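PDB 5IMW: intermedilysin, which probably lyses host cells by binding cholesterol-containing membranes and inserting into them as an oligomeric, pore-forming cytolysin. Local coordinates for residues 441-455 with 459-471. Residues are numbered along the deposited sequence; the frame is centred on the assembly and turned at random.
Sequences IYSKNDLPLVPQRNI and GTTLHPQFEDKVV
The rings of Tyr442 and Phe466 approach by their edges, planes 70° apart: CE2 of Phe466 lies near the tyrosine plane, 3.4 Å from Tyr442 CD2, and Tyr442 CG lies at the phenylalanine edge. The Arg453 guanidinium has Leu447 CD2 over one face, offset toward the rim, and Val470 CG2 over the opposite face, while Asp468 OD1 sits at its edge. These groups illustrate how a beta sandwich is closed at its margin, here in the C-terminal domain of a cholesterol-dependent cytolysin. Strand 464-470 is the outermost of its sheet and forms an antiparallel hairpin with strand 453-459; from the hairpin, side chains reach across to strand 439-444 of the other sheet. Between them Asp468, its CG anti to the backbone N (chi1 -175°), turns one carboxylate oxygen to each sheet. OD2 comes within 2.7 Å of Tyr442 OH, whereas OD1 makes a long salt bridge of 3.7 Å to Arg453 NH1. The Arg453 chain, bent at chi2 and chi3, lets NH2 donate to Pro448 O close to the guanidinium plane, which ties the linking loop to the hairpin. Farther along, Val450 CG1 meets Val470 CG1, and at the other end Ile441 CG2 packs on Pro464 CB. The backbone ladder pairs Asn454 with Lys469 through two hydrogen bonds and ends in a nearly straight one, from Val471 N to Gln452 O at 3.1 Å.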
loop_
_atom_site.group_PDB
_atom_site.type_symbol
_atom_site.label_atom_id
_atom_site.label_comp_id
_atom_site.label_asym_id
_atom_site.label_seq_id
_atom_site.Cartn_x
_atom_site.Cartn_y
_atom_site.Cartn_z
ATOM N N ILE A 441 -3.566 -31.842 36.007
ATOM C CA ILE A 441 -3.079 -30.634 36.671
ATOM C C ILE A 441 -2.836 -29.552 35.631
ATOM O O ILE A 441 -2.652 -28.378 35.973
ATOM C CB ILE A 441 -1.796 -30.875 37.491
ATOM C CG1 ILE A 441 -1.486 -32.360 37.682
ATOM C CG2 ILE A 441 -1.908 -30.214 38.862
ATOM C CD1 ILE A 441 -0.534 -32.903 36.654
ATOM N N TYR A 442 -2.862 -29.930 34.355
ATOM C CA TYR A 442 -2.615 -28.988 33.275
ATOM C C TYR A 442 -2.840 -29.693 31.953
ATOM O O TYR A 442 -2.600 -30.896 31.816
ATOM C CB TYR A 442 -1.199 -28.397 33.336
ATOM C CG TYR A 442 -0.841 -27.430 32.220
ATOM C CD1 TYR A 442 -0.366 -27.891 30.997
ATOM C CD2 TYR A 442 -0.934 -26.055 32.406
ATOM C CE1 TYR A 442 -0.019 -27.011 29.983
ATOM C CE2 TYR A 442 -0.588 -25.166 31.399
ATOM C CZ TYR A 442 -0.131 -25.650 30.190
ATOM O OH TYR A 442 0.216 -24.767 29.190
ATOM N N SER A 443 -3.312 -28.915 30.990
ATOM C CA SER A 443 -3.565 -29.410 29.648
ATOM C C SER A 443 -3.538 -28.256 28.659
ATOM O O SER A 443 -4.181 -27.228 28.889
ATOM C CB SER A 443 -4.916 -30.116 29.573
ATOM O OG SER A 443 -5.113 -30.616 28.267
ATOM N N LYS A 444 -2.808 -28.447 27.560
ATOM C CA LYS A 444 -2.748 -27.484 26.465
ATOM C C LYS A 444 -2.594 -28.230 25.145
ATOM O O LYS A 444 -2.204 -29.401 25.113
ATOM C CB LYS A 444 -1.590 -26.496 26.641
ATOM C CG LYS A 444 -1.978 -25.054 26.359
ATOM C CD LYS A 444 -2.635 -24.420 27.574
ATOM C CE LYS A 444 -3.613 -23.326 27.178
ATOM N NZ LYS A 444 -4.094 -22.543 28.352
ATOM N N ASN A 445 -2.882 -27.523 24.047
ATOM C CA ASN A 445 -2.839 -28.089 22.702
ATOM C C ASN A 445 -2.203 -27.096 21.738
ATOM O O ASN A 445 -2.344 -25.880 21.890
ATOM C CB ASN A 445 -4.245 -28.462 22.200
ATOM C CG ASN A 445 -4.909 -29.522 23.055
ATOM O OD1 ASN A 445 -5.346 -29.250 24.173
ATOM N ND2 ASN A 445 -5.000 -30.738 22.527
ATOM N N ASP A 446 -1.505 -27.633 20.734
ATOM C CA ASP A 446 -0.881 -26.832 19.678
ATOM C C ASP A 446 -0.013 -25.726 20.275
ATOM O O ASP A 446 -0.144 -24.545 19.942
ATOM C CB ASP A 446 -1.943 -26.250 18.741
ATOM C CG ASP A 446 -1.403 -25.946 17.349
ATOM O OD1 ASP A 446 -0.579 -25.018 17.210
ATOM O OD2 ASP A 446 -1.821 -26.628 16.387
ATOM N N LEU A 447 0.885 -26.117 21.168
ATOM C CA LEU A 447 1.794 -25.150 21.768
ATOM C C LEU A 447 2.816 -24.699 20.728
ATOM O O LEU A 447 3.460 -25.543 20.096
ATOM C CB LEU A 447 2.507 -25.751 22.977
ATOM C CG LEU A 447 1.743 -25.779 24.302
ATOM C CD1 LEU A 447 2.591 -26.442 25.378
ATOM C CD2 LEU A 447 1.344 -24.374 24.745
ATOM N N PRO A 448 2.990 -23.394 20.514
ATOM C CA PRO A 448 3.982 -22.948 19.529
ATOM C C PRO A 448 5.372 -23.462 19.873
ATOM O O PRO A 448 5.706 -23.691 21.037
ATOM C CB PRO A 448 3.913 -21.419 19.613
ATOM C CG PRO A 448 2.577 -21.123 20.188
ATOM C CD PRO A 448 2.262 -22.260 21.110
ATOM N N LEU A 449 6.188 -23.638 18.835
ATOM C CA LEU A 449 7.553 -24.136 18.999
ATOM C C LEU A 449 8.469 -22.962 19.330
ATOM O O LEU A 449 9.135 -22.378 18.471
ATOM C CB LEU A 449 8.010 -24.868 17.745
ATOM C CG LEU A 449 9.443 -25.394 17.798
ATOM C CD1 LEU A 449 9.459 -26.907 17.706
ATOM C CD2 LEU A 449 10.283 -24.778 16.695
ATOM N N VAL A 450 8.507 -22.623 20.613
ATOM C CA VAL A 450 9.363 -21.549 21.111
ATOM C C VAL A 450 10.769 -22.112 21.280
ATOM O O VAL A 450 10.913 -23.310 21.565
ATOM C CB VAL A 450 8.834 -20.982 22.438
ATOM C CG1 VAL A 450 9.499 -19.650 22.750
ATOM C CG2 VAL A 450 7.321 -20.826 22.399
ATOM N N PRO A 451 11.827 -21.314 21.114
ATOM C CA PRO A 451 13.177 -21.840 21.380
ATOM C C PRO A 451 13.309 -22.566 22.708
ATOM O O PRO A 451 14.135 -23.482 22.821
ATOM C CB PRO A 451 14.057 -20.579 21.334
ATOM C CG PRO A 451 13.101 -19.404 21.226
ATOM C CD PRO A 451 11.897 -19.958 20.553
ATOM N N GLN A 452 12.520 -22.205 23.717
ATOM C CA GLN A 452 12.627 -22.855 25.017
ATOM C C GLN A 452 11.376 -22.567 25.832
ATOM O O GLN A 452 11.021 -21.403 26.041
ATOM C CB GLN A 452 13.873 -22.376 25.778
ATOM C CG GLN A 452 14.256 -23.259 26.963
ATOM C CD GLN A 452 15.021 -24.506 26.547
ATOM O OE1 GLN A 452 15.909 -24.447 25.696
ATOM N NE2 GLN A 452 14.678 -25.641 27.148
ATOM N N ARG A 453 10.717 -23.629 26.291
ATOM C CA ARG A 453 9.584 -23.518 27.198
ATOM C C ARG A 453 9.752 -24.548 28.303
ATOM O O ARG A 453 10.051 -25.715 28.029
ATOM C CB ARG A 453 8.254 -23.717 26.453
ATOM C CG ARG A 453 7.136 -24.403 27.256
ATOM C CD ARG A 453 5.773 -23.820 26.933
ATOM N NE ARG A 453 5.623 -23.460 25.527
ATOM C CZ ARG A 453 4.697 -22.626 25.067
ATOM N NH1 ARG A 453 3.832 -22.058 25.899
ATOM N NH2 ARG A 453 4.635 -22.351 23.774
ATOM N N ASN A 454 9.558 -24.115 29.546
ATOM C CA ASN A 454 9.782 -24.953 30.717
ATOM C C ASN A 454 8.464 -25.167 31.444
ATOM O O ASN A 454 7.795 -24.201 31.825
ATOM C CB ASN A 454 10.812 -24.316 31.648
ATOM C CG ASN A 454 12.155 -24.126 30.979
ATOM O OD1 ASN A 454 12.280 -24.256 29.760
ATOM N ND2 ASN A 454 13.170 -23.813 31.771
ATOM N N ILE A 455 8.102 -26.432 31.641
ATOM C CA ILE A 455 6.889 -26.817 32.351
ATOM C C ILE A 455 7.306 -27.438 33.676
ATOM O O ILE A 455 8.175 -28.318 33.710
ATOM C CB ILE A 455 6.040 -27.798 31.526
ATOM C CG1 ILE A 455 5.811 -27.247 30.116
ATOM C CG2 ILE A 455 4.709 -28.048 32.220
ATOM C CD1 ILE A 455 5.121 -28.215 29.178
ATOM N N GLY A 459 4.296 -28.289 45.137
ATOM C CA GLY A 459 3.220 -27.961 46.063
ATOM C C GLY A 459 2.881 -29.062 47.050
ATOM O O GLY A 459 3.770 -29.616 47.703
ATOM N N THR A 460 1.590 -29.368 47.182
ATOM C CA THR A 460 1.109 -30.444 48.037
ATOM C C THR A 460 0.175 -31.334 47.224
ATOM O O THR A 460 -0.324 -30.937 46.168
ATOM C CB THR A 460 0.386 -29.907 49.280
ATOM O OG1 THR A 460 -0.259 -28.667 48.964
ATOM C CG2 THR A 460 1.374 -29.698 50.426
ATOM N N THR A 461 -0.042 -32.561 47.709
ATOM C CA THR A 461 -1.004 -33.439 47.050
ATOM C C THR A 461 -2.409 -32.863 47.149
ATOM O O THR A 461 -3.194 -32.941 46.197
ATOM C CB THR A 461 -0.967 -34.839 47.663
ATOM O OG1 THR A 461 0.303 -35.061 48.288
ATOM C CG2 THR A 461 -1.199 -35.892 46.583
ATOM N N LEU A 462 -2.746 -32.293 48.308
ATOM C CA LEU A 462 -4.016 -31.593 48.464
ATOM C C LEU A 462 -4.090 -30.375 47.550
ATOM O O LEU A 462 -5.164 -30.047 47.034
ATOM C CB LEU A 462 -4.191 -31.177 49.928
ATOM C CG LEU A 462 -5.610 -30.976 50.471
ATOM C CD1 LEU A 462 -5.563 -30.926 51.993
ATOM C CD2 LEU A 462 -6.269 -29.717 49.920
ATOM N N HIS A 463 -2.956 -29.709 47.325
ATOM C CA HIS A 463 -2.888 -28.473 46.543
ATOM C C HIS A 463 -1.737 -28.594 45.548
ATOM O O HIS A 463 -0.648 -28.049 45.769
ATOM C CB HIS A 463 -2.727 -27.264 47.469
ATOM C CG HIS A 463 -2.231 -26.028 46.785
ATOM N ND1 HIS A 463 -0.903 -25.835 46.468
ATOM C CD2 HIS A 463 -2.881 -24.913 46.374
ATOM C CE1 HIS A 463 -0.758 -24.661 45.881
ATOM N NE2 HIS A 463 -1.943 -24.081 45.812
ATOM N N PRO A 464 -1.932 -29.331 44.453
ATOM C CA PRO A 464 -0.923 -29.329 43.384
ATOM C C PRO A 464 -0.841 -27.970 42.704
ATOM O O PRO A 464 -1.859 -27.335 42.418
ATOM C CB PRO A 464 -1.423 -30.409 42.415
ATOM C CG PRO A 464 -2.319 -31.274 43.226
ATOM C CD PRO A 464 -2.961 -30.362 44.231
ATOM N N GLN A 465 0.388 -27.533 42.438
ATOM C CA GLN A 465 0.649 -26.285 41.737
ATOM C C GLN A 465 1.576 -26.571 40.563
ATOM O O GLN A 465 2.127 -27.666 40.431
ATOM C CB GLN A 465 1.253 -25.226 42.670
ATOM C CG GLN A 465 0.392 -23.982 42.848
ATOM C CD GLN A 465 0.489 -23.032 41.670
ATOM O OE1 GLN A 465 0.614 -23.459 40.521
ATOM N NE2 GLN A 465 0.452 -21.735 41.951
ATOM N N PHE A 466 1.755 -25.570 39.706
ATOM C CA PHE A 466 2.350 -25.795 38.393
ATOM C C PHE A 466 2.731 -24.455 37.779
ATOM O O PHE A 466 2.376 -23.388 38.287
ATOM C CB PHE A 466 1.394 -26.568 37.476
ATOM C CG PHE A 466 0.109 -25.842 37.152
ATOM C CD1 PHE A 466 -0.460 -24.919 38.021
ATOM C CD2 PHE A 466 -0.539 -26.104 35.961
ATOM C CE1 PHE A 466 -1.637 -24.279 37.699
ATOM C CE2 PHE A 466 -1.718 -25.465 35.639
ATOM C CZ PHE A 466 -2.265 -24.552 36.509
ATOM N N GLU A 467 3.467 -24.529 36.669
ATOM C CA GLU A 467 3.975 -23.343 35.995
ATOM C C GLU A 467 4.196 -23.650 34.521
ATOM O O GLU A 467 4.593 -24.762 34.161
ATOM C CB GLU A 467 5.292 -22.866 36.625
ATOM C CG GLU A 467 5.844 -21.563 36.040
ATOM C CD GLU A 467 7.313 -21.352 36.357
ATOM O OE1 GLU A 467 8.098 -22.311 36.203
ATOM O OE2 GLU A 467 7.682 -20.229 36.759
ATOM N N ASP A 468 3.928 -22.656 33.678
ATOM C CA ASP A 468 4.308 -22.673 32.270
ATOM C C ASP A 468 5.051 -21.377 31.985
ATOM O O ASP A 468 4.507 -20.290 32.211
ATOM C CB ASP A 468 3.083 -22.814 31.361
ATOM C CG ASP A 468 3.453 -22.953 29.895
ATOM O OD1 ASP A 468 4.516 -22.436 29.491
ATOM O OD2 ASP A 468 2.674 -23.579 29.142
ATOM N N LYS A 469 6.287 -21.487 31.499
ATOM C CA LYS A 469 7.150 -20.328 31.325
ATOM C C LYS A 469 7.814 -20.392 29.956
ATOM O O LYS A 469 7.801 -21.425 29.280
ATOM C CB LYS A 469 8.197 -20.247 32.441
ATOM C CG LYS A 469 8.899 -18.904 32.538
ATOM C CD LYS A 469 9.177 -18.535 33.984
ATOM C CE LYS A 469 9.897 -17.200 34.090
ATOM N NZ LYS A 469 11.333 -17.305 33.713
ATOM N N VAL A 470 8.402 -19.268 29.553
ATOM C CA VAL A 470 8.930 -19.103 28.204
ATOM C C VAL A 470 10.194 -18.256 28.274
ATOM O O VAL A 470 10.273 -17.296 29.046
ATOM C CB VAL A 470 7.884 -18.457 27.268
ATOM C CG1 VAL A 470 8.440 -18.333 25.858
ATOM C CG2 VAL A 470 6.583 -19.264 27.258
ATOM N N VAL A 471 11.183 -18.621 27.462
ATOM C CA VAL A 471 12.366 -17.794 27.249
ATOM C C VAL A 471 13.036 -18.211 25.946
ATOM O O VAL A 471 12.733 -17.673 24.882
ATOM C CB VAL A 471 13.370 -17.885 28.419
ATOM C CG1 VAL A 471 13.277 -16.649 29.300
ATOM C CG2 VAL A 471 13.162 -19.155 29.227
#